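Local coordinates for protein flavin prenyltransferase PAD1, mitochondrial (Aspergillus niger, PDB 6QLG) that probably makes the prenylated FMN cofactor of a ferulic acid decarboxylase by joining a dimethylallyl group to the N5 and C6 atoms of reduced FMN, at residues 166-169 with 170-174. Sequence-based numbering, arbitrary orientation.
Sequences SEIH and LRNML
The side chains of Ile168 and Arg171, three residues apart at the start of helix 167-178, run alongside each other in the same direction. The methyl CD1 of Ile168 touches Arg171 NH1 at 3.8 Å, and its other branch, CG2, lies 3.9 Å from Arg171 NH2. The arginine chain runs out with CG anti to the backbone N (chi1 172°) and then bends at chi3. That bend brings the guanidinium back to Asn172. Arg171 NH2 donates to Asn172 OD1 at 2.7 Å, and Arg171 NE adds a weak bond to the same oxygen. The carboxamide of Asn172 in turn packs on the carbonyl of Ile168, with Asn172 CG 3.3 Å from Ile168 O. Both groups also reach a second subunit: Arg171 NH2 bonds His134 O there, and Asn172 ND2 bonds Ser135 O.

Four i to i+4 backbone bonds start the helix, from Leu170 N to Ser166 O through Met173 N to His169 O. Ser166 is the N-cap. Ser166 OG accepts weak bonds from the N-H groups of Ile168 and His169 and sits 3.3 Å above the plane of the His169 ring, toward its rim. In return Ser166 N donates to His169 ND1 at 3.0 Å; the N-H is nearly straight at 174°, but Ser166 N is tilted from the ring plane. The other ring nitrogen, NE2, is hydrogen-bonded to Asp147 OD2 of the second subunit, so the ring is held at both nitrogens. The His169 side chain also touches Met127, an FMN-binding residue, and comes within about 6 Å of the bound FMN at nearest atoms. Ser166 and His169 thus form a capping box, here opening the helix of a beta-alpha-beta unit beside the FMN site at a subunit interface.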
loop_
_atom_site.group_PDB
_atom_site.type_symbol
_atom_site.label_atom_id
_atom_site.label_comp_id
_atom_site.label_asym_id
_atom_site.label_seq_id
_atom_site.Cartn_x
_atom_site.Cartn_y
_atom_site.Cartn_z
ATOM N N SER B 166 -17.142 -9.525 7.971
ATOM C CA SER B 166 -15.828 -10.076 7.690
ATOM C C SER B 166 -14.930 -8.994 7.099
ATOM O O SER B 166 -15.364 -7.876 6.813
ATOM C CB SER B 166 -15.934 -11.258 6.727
ATOM O OG SER B 166 -16.173 -10.803 5.405
ATOM N N GLU B 167 -13.657 -9.345 6.908
ATOM C CA GLU B 167 -12.734 -8.411 6.272
ATOM C C GLU B 167 -13.117 -8.162 4.817
ATOM O O GLU B 167 -12.842 -7.083 4.282
ATOM C CB GLU B 167 -11.296 -8.933 6.389
ATOM C CG GLU B 167 -10.533 -8.988 5.076
ATOM C CD GLU B 167 -9.059 -8.672 5.241
ATOM O OE1 GLU B 167 -8.554 -7.799 4.505
ATOM O OE2 GLU B 167 -8.407 -9.297 6.107
ATOM N N ILE B 168 -13.768 -9.137 4.176
ATOM C CA ILE B 168 -14.282 -8.939 2.821
ATOM C C ILE B 168 -15.314 -7.816 2.803
ATOM O O ILE B 168 -15.214 -6.869 2.015
ATOM C CB ILE B 168 -14.879 -10.248 2.274
ATOM C CG1 ILE B 168 -13.876 -11.399 2.394
ATOM C CG2 ILE B 168 -15.352 -10.065 0.832
ATOM C CD1 ILE B 168 -12.748 -11.327 1.406
ATOM N N HIS B 169 -16.330 -7.920 3.666
ATOM C CA HIS B 169 -17.374 -6.899 3.735
ATOM C C HIS B 169 -16.782 -5.522 4.008
ATOM O O HIS B 169 -17.135 -4.538 3.348
ATOM C CB HIS B 169 -18.388 -7.254 4.825
ATOM C CG HIS B 169 -18.991 -8.616 4.677
ATOM N ND1 HIS B 169 -19.158 -9.472 5.743
ATOM C CD2 HIS B 169 -19.485 -9.263 3.595
ATOM C CE1 HIS B 169 -19.719 -10.592 5.323
ATOM N NE2 HIS B 169 -19.929 -10.490 4.024
ATOM N N LEU B 170 -15.880 -5.436 4.988
ATOM C CA LEU B 170 -15.353 -4.140 5.401
ATOM C C LEU B 170 -14.458 -3.534 4.330
ATOM O O LEU B 170 -14.478 -2.316 4.116
ATOM C CB LEU B 170 -14.601 -4.282 6.726
ATOM C CG LEU B 170 -15.549 -4.354 7.926
ATOM C CD1 LEU B 170 -14.815 -4.745 9.192
ATOM C CD2 LEU B 170 -16.266 -3.021 8.104
ATOM N N ARG B 171 -13.670 -4.364 3.643
ATOM C CA ARG B 171 -12.874 -3.860 2.528
ATOM C C ARG B 171 -13.771 -3.316 1.423
ATOM O O ARG B 171 -13.508 -2.240 0.871
ATOM C CB ARG B 171 -11.960 -4.960 1.985
ATOM C CG ARG B 171 -11.237 -4.578 0.699
ATOM C CD ARG B 171 -10.939 -5.792 -0.168
ATOM N NE ARG B 171 -12.126 -6.290 -0.855
ATOM C CZ ARG B 171 -12.339 -7.571 -1.147
ATOM N NH1 ARG B 171 -11.441 -8.487 -0.811
ATOM N NH2 ARG B 171 -13.448 -7.935 -1.776
ATOM N N ASN B 172 -14.839 -4.044 1.088
ATOM C CA ASN B 172 -15.772 -3.564 0.076
ATOM C C ASN B 172 -16.418 -2.252 0.502
ATOM O O ASN B 172 -16.571 -1.334 -0.313
ATOM C CB ASN B 172 -16.835 -4.624 -0.204
ATOM C CG ASN B 172 -16.281 -5.819 -0.954
ATOM O OD1 ASN B 172 -15.123 -5.820 -1.371
ATOM N ND2 ASN B 172 -17.107 -6.846 -1.130
ATOM N N MET B 173 -16.786 -2.136 1.781
ATOM C CA MET B 173 -17.403 -0.906 2.270
ATOM C C MET B 173 -16.428 0.263 2.216
ATOM O O MET B 173 -16.775 1.350 1.741
ATOM C CB MET B 173 -17.911 -1.102 3.696
ATOM C CG MET B 173 -19.164 -1.953 3.813
ATOM S SD MET B 173 -19.563 -2.276 5.539
ATOM C CE MET B 173 -20.942 -3.410 5.354
ATOM N N LEU B 174 -15.206 0.060 2.713
ATOM C CA LEU B 174 -14.225 1.141 2.732
ATOM C C LEU B 174 -13.899 1.609 1.319
ATOM O O LEU B 174 -13.891 2.813 1.037
ATOM C CB LEU B 174 -12.951 0.691 3.452
ATOM C CG LEU B 174 -11.781 1.680 3.400
ATOM C CD1 LEU B 174 -12.126 2.971 4.137
ATOM C CD2 LEU B 174 -10.509 1.061 3.966
#